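PDB 3VWA: cytoplasmic export protein 1 from Saccharomyces cerevisiae, which binds tRNA and works in the nuclear tRNA export machinery, where it may collect tRNA from export receptors at the nuclear pore and hand it on for translation. Local coordinates for residues L321-A326 with D354-L360; L481-E485 with L522-Y526; N105-L111 with S237-I241. One frame throughout, in Å; residues are numbered along the deposited sequence.

Contact 1. Residues L321-A326 with D354-L360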
loop_
_atom_site.group_PDB
_atom_site.type_symbol
_atom_site.label_atom_id
_atom_site.label_comp_id
_atom_site.label_asym_id
_atom_site.label_seq_id
_atom_site.Cartn_x
_atom_site.Cartn_y
_atom_site.Cartn_z
ATOM N N LEU A 321 8.406 -17.403 -5.789
ATOM C CA LEU A 321 8.919 -16.047 -6.074
ATOM C C LEU A 321 7.940 -15.156 -6.823
ATOM O O LEU A 321 7.631 -14.078 -6.375
ATOM C CB LEU A 321 10.219 -16.118 -6.846
ATOM C CG LEU A 321 11.363 -16.698 -6.016
ATOM C CD1 LEU A 321 12.457 -17.112 -7.000
ATOM C CD2 LEU A 321 11.844 -15.667 -5.024
ATOM N N VAL A 322 7.478 -15.615 -7.969
ATOM C CA VAL A 322 6.452 -14.930 -8.774
ATOM C C VAL A 322 5.142 -14.713 -8.009
ATOM O O VAL A 322 4.664 -13.597 -7.937
ATOM C CB VAL A 322 6.277 -15.636 -10.158
ATOM C CG1 VAL A 322 5.138 -15.051 -10.991
ATOM C CG2 VAL A 322 7.568 -15.517 -10.937
ATOM N N PRO A 323 4.559 -15.767 -7.396
ATOM C CA PRO A 323 3.257 -15.468 -6.742
ATOM C C PRO A 323 3.337 -14.505 -5.567
ATOM O O PRO A 323 2.520 -13.606 -5.492
ATOM C CB PRO A 323 2.715 -16.835 -6.298
ATOM C CG PRO A 323 3.633 -17.854 -6.900
ATOM C CD PRO A 323 4.912 -17.189 -7.358
ATOM N N PHE A 324 4.322 -14.676 -4.669
ATOM C CA PHE A 324 4.467 -13.820 -3.515
ATOM C C PHE A 324 4.786 -12.387 -3.951
ATOM O O PHE A 324 4.267 -11.441 -3.385
ATOM C CB PHE A 324 5.619 -14.285 -2.549
ATOM C CG PHE A 324 5.358 -15.607 -1.823
ATOM C CD1 PHE A 324 4.209 -16.372 -2.057
ATOM C CD2 PHE A 324 6.323 -16.114 -0.929
ATOM C CE1 PHE A 324 3.965 -17.590 -1.375
ATOM C CE2 PHE A 324 6.113 -17.316 -0.257
ATOM C CZ PHE A 324 4.944 -18.073 -0.491
ATOM N N LEU A 325 5.656 -12.225 -4.933
ATOM C CA LEU A 325 6.080 -10.856 -5.333
ATOM C C LEU A 325 4.866 -10.188 -5.976
ATOM O O LEU A 325 4.691 -8.948 -5.878
ATOM C CB LEU A 325 7.184 -10.958 -6.356
ATOM C CG LEU A 325 8.533 -10.264 -6.291
ATOM C CD1 LEU A 325 9.201 -10.342 -7.660
ATOM C CD2 LEU A 325 8.483 -8.804 -5.832
ATOM N N ALA A 326 4.017 -10.980 -6.641
ATOM C CA ALA A 326 2.775 -10.437 -7.269
ATOM C C ALA A 326 1.853 -9.848 -6.197
ATOM O O ALA A 326 1.301 -8.729 -6.344
ATOM C CB ALA A 326 2.048 -11.504 -8.131
ATOM N N ASP A 354 15.498 -15.157 -13.268
ATOM C CA ASP A 354 14.205 -15.748 -13.636
ATOM C C ASP A 354 13.328 -14.894 -14.585
ATOM O O ASP A 354 12.985 -13.776 -14.276
ATOM C CB ASP A 354 13.387 -16.130 -12.413
ATOM C CG ASP A 354 12.395 -17.205 -12.732
ATOM O OD1 ASP A 354 11.178 -16.968 -12.700
ATOM O OD2 ASP A 354 12.853 -18.300 -13.086
ATOM N N ARG A 355 12.947 -15.485 -15.700
ATOM C CA ARG A 355 12.174 -14.853 -16.769
ATOM C C ARG A 355 10.768 -14.473 -16.323
ATOM O O ARG A 355 10.266 -13.417 -16.651
ATOM C CB ARG A 355 12.038 -15.891 -17.874
ATOM C CG ARG A 355 11.810 -15.382 -19.272
ATOM C CD ARG A 355 13.168 -15.389 -19.919
ATOM N NE ARG A 355 13.449 -16.614 -20.632
ATOM C CZ ARG A 355 14.663 -17.013 -21.008
ATOM N NH1 ARG A 355 14.800 -18.171 -21.654
ATOM N NH2 ARG A 355 15.743 -16.280 -20.739
ATOM N N GLN A 356 10.123 -15.362 -15.583
ATOM C CA GLN A 356 8.775 -15.124 -15.116
ATOM C C GLN A 356 8.697 -13.995 -14.062
ATOM O O GLN A 356 7.678 -13.306 -13.928
ATOM C CB GLN A 356 8.218 -16.464 -14.589
ATOM C CG GLN A 356 7.997 -17.494 -15.714
ATOM C CD GLN A 356 7.353 -16.906 -16.988
ATOM O OE1 GLN A 356 6.310 -16.223 -16.943
ATOM N NE2 GLN A 356 7.968 -17.197 -18.144
ATOM N N VAL A 357 9.771 -13.843 -13.294
ATOM C CA VAL A 357 9.921 -12.725 -12.416
ATOM C C VAL A 357 9.966 -11.413 -13.221
ATOM O O VAL A 357 9.243 -10.468 -12.930
ATOM C CB VAL A 357 11.208 -12.834 -11.546
ATOM C CG1 VAL A 357 11.491 -11.525 -10.841
ATOM C CG2 VAL A 357 11.063 -13.943 -10.489
ATOM N N ARG A 358 10.878 -11.370 -14.177
ATOM C CA ARG A 358 11.104 -10.208 -15.002
ATOM C C ARG A 358 9.813 -9.811 -15.774
ATOM O O ARG A 358 9.481 -8.636 -15.813
ATOM C CB ARG A 358 12.268 -10.458 -15.965
ATOM C CG ARG A 358 12.491 -9.299 -16.933
ATOM C CD ARG A 358 12.927 -8.025 -16.213
ATOM N NE ARG A 358 14.264 -8.162 -15.613
ATOM C CZ ARG A 358 15.432 -8.045 -16.265
ATOM N NH1 ARG A 358 16.598 -8.139 -15.588
ATOM N NH2 ARG A 358 15.445 -7.796 -17.582
ATOM N N PHE A 359 9.069 -10.763 -16.341
ATOM C CA PHE A 359 7.753 -10.385 -16.928
ATOM C C PHE A 359 6.872 -9.673 -15.856
ATOM O O PHE A 359 6.161 -8.683 -16.118
ATOM C CB PHE A 359 7.008 -11.633 -17.412
ATOM C CG PHE A 359 7.470 -12.179 -18.759
ATOM C CD1 PHE A 359 7.338 -11.422 -19.938
ATOM C CD2 PHE A 359 7.981 -13.490 -18.859
ATOM C CE1 PHE A 359 7.726 -11.963 -21.176
ATOM C CE2 PHE A 359 8.397 -14.008 -20.086
ATOM C CZ PHE A 359 8.253 -13.248 -21.244
ATOM N N LEU A 360 6.902 -10.198 -14.625
ATOM C CA LEU A 360 6.053 -9.604 -13.602
ATOM C C LEU A 360 6.485 -8.141 -13.321
ATOM O O LEU A 360 5.607 -7.253 -13.171
ATOM C CB LEU A 360 6.052 -10.437 -12.325
ATOM C CG LEU A 360 5.322 -9.835 -11.145
ATOM C CD1 LEU A 360 3.807 -9.512 -11.321
ATOM C CD2 LEU A 360 5.579 -10.768 -9.981
#
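V322 and L360 reach across from the two facing helices and give the two largest shares of this contact, with V357, L325 and A326 filling in between them. The CG2 methyl of V322 presses against the first turn of the partner helix, 3.6 Å from V357 N and almost as near to the carbonyl carbon of Q356. V322 CG2 also meets V357 CG2 at 3.9 Å and the CB of Q356, whose amide end bends away. It gets there because V322 CG1 lies anti to the backbone N (chi1 175°), which leaves CG2 beside that nitrogen.

One turn on, L360 reaches back from the second helix. L360 CD2 lies over the backbone of the facing helix, 3.6 Å from V322 O and 3.7 Å from A326 N, two atoms already paired in a helical hydrogen bond. L360 CD2 also touches L325 CB at 4.0 Å and the CB of A326, a residue small enough to admit it. L325 and V357 meet at about a right angle, L325 CD1 to V357 CG1 at 4.1 Å.

Further out, D354 caps helix 355-368: its OD1 takes a weak bond from V357 N, the nitrogen beneath the V322 methyl. L321 leans on helix 283-303, F324 packs on helix 255-271, and R355 forms a salt bridge with D391. The segment axes run nearly parallel, 9.6 Å apart and inclined at 20°, consistent with an alpha-solenoid array. With aliphatic carbons doing most of the touching, against each other and against backbone already paired within its helix, the joint depends on shape and burial rather than on polar pairing.

Contact 2. Residues L481-E485 with L522-Y526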
loop_
_atom_site.group_PDB
_atom_site.type_symbol
_atom_site.label_atom_id
_atom_site.label_comp_id
_atom_site.label_asym_id
_atom_site.label_seq_id
_atom_site.Cartn_x
_atom_site.Cartn_y
_atom_site.Cartn_z
ATOM N N LEU A 481 6.056 3.440 -42.470
ATOM C CA LEU A 481 5.147 4.397 -43.084
ATOM C C LEU A 481 4.319 5.050 -42.018
ATOM O O LEU A 481 3.969 6.229 -42.130
ATOM C CB LEU A 481 4.249 3.708 -44.089
ATOM C CG LEU A 481 4.971 3.106 -45.272
ATOM C CD1 LEU A 481 3.953 2.370 -46.153
ATOM C CD2 LEU A 481 5.634 4.242 -46.033
ATOM N N TYR A 482 3.985 4.273 -40.986
ATOM C CA TYR A 482 3.171 4.821 -39.891
ATOM C C TYR A 482 3.924 5.922 -39.117
ATOM O O TYR A 482 3.419 7.020 -38.864
ATOM C CB TYR A 482 2.781 3.697 -38.918
ATOM C CG TYR A 482 2.027 4.180 -37.685
ATOM C CD1 TYR A 482 0.697 4.622 -37.792
ATOM C CD2 TYR A 482 2.636 4.188 -36.410
ATOM C CE1 TYR A 482 -0.004 5.061 -36.683
ATOM C CE2 TYR A 482 1.938 4.637 -35.278
ATOM C CZ TYR A 482 0.615 5.073 -35.428
ATOM O OH TYR A 482 -0.125 5.510 -34.354
ATOM N N GLY A 483 5.139 5.588 -38.713
ATOM C CA GLY A 483 5.951 6.533 -37.985
ATOM C C GLY A 483 6.286 7.731 -38.820
ATOM O O GLY A 483 6.476 8.818 -38.280
ATOM N N LEU A 484 6.362 7.565 -40.141
ATOM C CA LEU A 484 6.584 8.735 -41.041
ATOM C C LEU A 484 5.367 9.623 -41.115
ATOM O O LEU A 484 5.482 10.865 -41.205
ATOM C CB LEU A 484 7.001 8.276 -42.437
ATOM C CG LEU A 484 8.454 7.802 -42.606
ATOM C CD1 LEU A 484 8.626 6.798 -43.739
ATOM C CD2 LEU A 484 9.241 9.059 -42.939
ATOM N N GLU A 485 4.179 9.008 -41.071
ATOM C CA GLU A 485 2.952 9.814 -41.071
ATOM C C GLU A 485 2.897 10.654 -39.795
ATOM O O GLU A 485 2.680 11.868 -39.830
ATOM C CB GLU A 485 1.712 8.913 -41.175
ATOM C CG GLU A 485 0.373 9.652 -41.202
ATOM C CD GLU A 485 -0.779 8.675 -40.979
ATOM O OE1 GLU A 485 -0.827 7.626 -41.644
ATOM O OE2 GLU A 485 -1.619 8.928 -40.117
ATOM N N LEU A 522 0.988 8.758 -48.125
ATOM C CA LEU A 522 1.951 9.411 -47.274
ATOM C C LEU A 522 2.787 10.403 -48.044
ATOM O O LEU A 522 2.941 11.563 -47.661
ATOM C CB LEU A 522 2.847 8.296 -46.758
ATOM C CG LEU A 522 3.546 8.368 -45.403
ATOM C CD1 LEU A 522 5.003 7.950 -45.563
ATOM C CD2 LEU A 522 3.326 9.612 -44.547
ATOM N N PHE A 523 3.345 9.928 -49.152
ATOM C CA PHE A 523 4.102 10.743 -50.070
ATOM C C PHE A 523 3.396 12.026 -50.472
ATOM O O PHE A 523 4.015 13.114 -50.484
ATOM C CB PHE A 523 4.351 9.902 -51.326
ATOM C CG PHE A 523 5.415 10.449 -52.238
ATOM C CD1 PHE A 523 6.683 10.797 -51.740
ATOM C CD2 PHE A 523 5.177 10.590 -53.612
ATOM C CE1 PHE A 523 7.684 11.287 -52.594
ATOM C CE2 PHE A 523 6.172 11.067 -54.464
ATOM C CZ PHE A 523 7.454 11.393 -53.960
ATOM N N GLU A 524 2.123 11.914 -50.859
ATOM C CA GLU A 524 1.360 13.112 -51.290
ATOM C C GLU A 524 1.249 14.110 -50.173
ATOM O O GLU A 524 1.349 15.322 -50.374
ATOM C CB GLU A 524 -0.097 12.783 -51.666
ATOM C CG GLU A 524 -0.287 11.563 -52.503
ATOM C CD GLU A 524 -0.367 11.864 -53.967
ATOM O OE1 GLU A 524 -1.184 11.190 -54.659
ATOM O OE2 GLU A 524 0.387 12.758 -54.416
ATOM N N GLU A 525 0.986 13.605 -48.980
ATOM C CA GLU A 525 0.858 14.515 -47.852
ATOM C C GLU A 525 2.212 15.266 -47.600
ATOM O O GLU A 525 2.226 16.464 -47.288
ATOM C CB GLU A 525 0.353 13.720 -46.640
ATOM C CG GLU A 525 0.337 14.516 -45.331
ATOM C CD GLU A 525 -0.007 13.669 -44.115
ATOM O OE1 GLU A 525 0.019 14.268 -43.004
ATOM O OE2 GLU A 525 -0.326 12.436 -44.257
ATOM N N TYR A 526 3.355 14.593 -47.816
ATOM C CA TYR A 526 4.651 15.273 -47.622
ATOM C C TYR A 526 4.932 16.247 -48.756
ATOM O O TYR A 526 5.488 17.319 -48.534
ATOM C CB TYR A 526 5.792 14.245 -47.569
ATOM C CG TYR A 526 6.138 13.753 -46.167
ATOM C CD1 TYR A 526 7.304 14.181 -45.534
ATOM C CD2 TYR A 526 5.327 12.832 -45.513
ATOM C CE1 TYR A 526 7.648 13.714 -44.244
ATOM C CE2 TYR A 526 5.648 12.339 -44.248
ATOM C CZ TYR A 526 6.819 12.756 -43.617
ATOM O OH TYR A 526 7.110 12.256 -42.366
HETATM O O HOH W 1 0.547 13.066 -40.703
#
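L522 fills the tight half of this contact, its two methyls parted between L481, L484 and E485. L522 CD1 lies 3.7 Å from L484 CB and 3.8 Å from L481 CD2, while L522 CD2 sits on the backbone of the other helix, 3.5 Å from E485 CA. Cutting L522 back to an alanine would probably open a gap between the helices and leave L481, L484 and E485 without their shared partner. Beside it the Y526 hydroxyl donates to L484 O, which lies in the plane of the ring at its edge; the 2.4 Å between Y526 OH and L484 O is implausibly short, so the exact length is doubtful.

The other half is polar and looser. E485 and E525 extend their chains and cross at about a right angle, yet E485 OE1 and E525 OE2 stay 5.5 Å apart, a separation consistent with their like charges. A water joins this side instead, donating to E485 O and to E525 OE1, each at 2.6 Å.

The segments run at 23° to each other in helices 474-487 and 513-536, the latter starting in the second HEAT repeat, which holds 522-526, and running beyond it. Helix 493-504 packs against both L522 and Y526, and helix 454-469 backs L481 and L484.

Contact 3. Residues N105-L111 with S237-I241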
loop_
_atom_site.group_PDB
_atom_site.type_symbol
_atom_site.label_atom_id
_atom_site.label_comp_id
_atom_site.label_asym_id
_atom_site.label_seq_id
_atom_site.Cartn_x
_atom_site.Cartn_y
_atom_site.Cartn_z
ATOM N N ASN A 105 -16.689 -5.706 4.684
ATOM C CA ASN A 105 -15.915 -6.946 4.883
ATOM C C ASN A 105 -16.252 -7.499 6.257
ATOM O O ASN A 105 -15.598 -7.169 7.283
ATOM C CB ASN A 105 -14.405 -6.683 4.752
ATOM C CG ASN A 105 -13.559 -7.954 4.948
ATOM O OD1 ASN A 105 -14.006 -8.887 5.561
ATOM N ND2 ASN A 105 -12.349 -7.979 4.397
ATOM N N LYS A 106 -17.288 -8.337 6.301
ATOM C CA LYS A 106 -17.740 -8.847 7.588
ATOM C C LYS A 106 -16.618 -9.619 8.313
ATOM O O LYS A 106 -16.581 -9.629 9.521
ATOM C CB LYS A 106 -19.011 -9.720 7.428
ATOM C CG LYS A 106 -18.782 -11.190 7.083
ATOM C CD LYS A 106 -20.126 -11.811 6.717
ATOM C CE LYS A 106 -20.058 -13.314 6.661
ATOM N NZ LYS A 106 -20.044 -13.845 8.063
ATOM N N PHE A 107 -15.729 -10.269 7.561
ATOM C CA PHE A 107 -14.661 -11.059 8.182
ATOM C C PHE A 107 -13.729 -10.109 8.937
ATOM O O PHE A 107 -13.260 -10.450 10.018
ATOM C CB PHE A 107 -13.850 -11.885 7.145
ATOM C CG PHE A 107 -14.678 -12.934 6.438
ATOM C CD1 PHE A 107 -15.419 -13.885 7.155
ATOM C CD2 PHE A 107 -14.726 -12.964 5.050
ATOM C CE1 PHE A 107 -16.175 -14.850 6.493
ATOM C CE2 PHE A 107 -15.495 -13.917 4.381
ATOM C CZ PHE A 107 -16.208 -14.865 5.092
ATOM N N GLY A 108 -13.518 -8.921 8.362
ATOM C CA GLY A 108 -12.776 -7.828 9.012
ATOM C C GLY A 108 -13.309 -7.471 10.380
ATOM O O GLY A 108 -12.557 -7.459 11.392
ATOM N N VAL A 109 -14.616 -7.141 10.409
ATOM C CA VAL A 109 -15.288 -6.621 11.594
ATOM C C VAL A 109 -15.225 -7.742 12.651
ATOM O O VAL A 109 -14.956 -7.492 13.819
ATOM C CB VAL A 109 -16.796 -6.249 11.265
ATOM C CG1 VAL A 109 -17.591 -5.820 12.517
ATOM C CG2 VAL A 109 -16.903 -5.170 10.193
ATOM N N GLU A 110 -15.458 -8.975 12.228
ATOM C CA GLU A 110 -15.447 -10.107 13.115
ATOM C C GLU A 110 -14.024 -10.354 13.673
ATOM O O GLU A 110 -13.863 -10.691 14.828
ATOM C CB GLU A 110 -15.951 -11.390 12.394
ATOM C CG GLU A 110 -17.468 -11.494 12.164
ATOM C CD GLU A 110 -17.836 -12.534 11.106
ATOM O OE1 GLU A 110 -17.156 -13.599 11.036
ATOM O OE2 GLU A 110 -18.802 -12.287 10.348
ATOM N N LEU A 111 -13.022 -10.218 12.823
ATOM C CA LEU A 111 -11.618 -10.276 13.255
ATOM C C LEU A 111 -11.312 -9.228 14.329
ATOM O O LEU A 111 -10.732 -9.557 15.345
ATOM C CB LEU A 111 -10.684 -10.139 12.054
ATOM C CG LEU A 111 -9.228 -10.674 12.095
ATOM C CD1 LEU A 111 -8.251 -9.547 11.894
ATOM C CD2 LEU A 111 -8.838 -11.548 13.286
ATOM N N SER A 237 -15.738 -20.415 10.306
ATOM C CA SER A 237 -15.715 -20.079 8.870
ATOM C C SER A 237 -14.792 -18.885 8.537
ATOM O O SER A 237 -14.332 -18.772 7.393
ATOM C CB SER A 237 -17.134 -19.701 8.372
ATOM O OG SER A 237 -17.950 -20.867 8.267
ATOM N N ASN A 238 -14.534 -18.008 9.516
ATOM C CA ASN A 238 -13.838 -16.787 9.220
ATOM C C ASN A 238 -12.377 -17.119 8.917
ATOM O O ASN A 238 -11.635 -17.518 9.805
ATOM C CB ASN A 238 -13.977 -15.837 10.392
ATOM C CG ASN A 238 -13.433 -14.470 10.080
ATOM O OD1 ASN A 238 -12.418 -14.329 9.420
ATOM N ND2 ASN A 238 -14.120 -13.457 10.547
ATOM N N PRO A 239 -11.970 -16.992 7.647
ATOM C CA PRO A 239 -10.624 -17.293 7.225
ATOM C C PRO A 239 -9.619 -16.242 7.733
ATOM O O PRO A 239 -8.432 -16.517 7.784
ATOM C CB PRO A 239 -10.704 -17.228 5.692
ATOM C CG PRO A 239 -11.878 -16.332 5.403
ATOM C CD PRO A 239 -12.817 -16.478 6.544
ATOM N N LEU A 240 -10.076 -15.049 8.072
ATOM C CA LEU A 240 -9.146 -14.058 8.598
ATOM C C LEU A 240 -8.854 -14.362 10.078
ATOM O O LEU A 240 -7.768 -14.181 10.519
ATOM C CB LEU A 240 -9.689 -12.640 8.424
ATOM C CG LEU A 240 -9.693 -12.129 6.980
ATOM C CD1 LEU A 240 -10.073 -10.656 6.936
ATOM C CD2 LEU A 240 -8.353 -12.351 6.267
ATOM N N ILE A 241 -9.816 -14.885 10.819
ATOM C CA ILE A 241 -9.552 -15.218 12.203
ATOM C C ILE A 241 -8.410 -16.259 12.301
ATOM O O ILE A 241 -7.441 -16.078 13.064
ATOM C CB ILE A 241 -10.829 -15.693 12.908
ATOM C CG1 ILE A 241 -11.742 -14.486 13.115
ATOM C CG2 ILE A 241 -10.491 -16.338 14.256
ATOM C CD1 ILE A 241 -12.991 -14.790 13.903
#
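F107 and N238 face each other where helices 106-122 and 239-248 begin, with CA atoms 5.9 Å apart, and the backbones come together again at L111 and I241, 5.5 Å between CA atoms. The N238 amide joins the two starts. N238 ND2 donates to F107 O at 3.2 Å in a nearly straight bond (177°), on a lone pair and in the amide plane; F107 O also accepts from L111 N within its own helix. N238 ND2 also reaches E110 OE1 at 3.1 Å, coming from above the carboxylate plane. With N238 CG anti to the backbone N (chi1 -172°) the amide lies between the helices, and chi2 -39° turns OD1 to its own helix, where it caps I241 N and, weakly, L240 N.

P239 sets its CD over one face of the F107 ring, 3.8 Å from the centroid, a CH-pi contact. L240 CD1 packs on F107 CB, and L111 CD2 rests near I241 CA.

N105, likewise an asparagine N-cap, holds G108 N and donates to I275 O and R277 O. E110 OE2 holds K106 in a salt bridge. One asparagine thus starts its own helix and ties it to the start of helix 106-122; the lysine would probably help to offset the charge of the buried glutamate.

The three contacts follow one another along the chain, contact 3 first, then contact 1, then contact 2. Contact 3 probably belongs to the N-terminal, kinase-like part, and the other two lie in the helical array that follows, built of HEAT repeats toward its end. The centres of contacts 3 and 1 are 30 Å apart, those of contacts 1 and 2 41 Å, and those of contacts 2 and 3 61 Å, the last pair on opposite sides of the chain's centre. None touches another: even contacts 1 and 3 keep about 15 Å between nearest atoms. Contacts 1 and 2 each join nearly parallel helices. The model holds no tRNA, so the contacts cannot be related to its binding site.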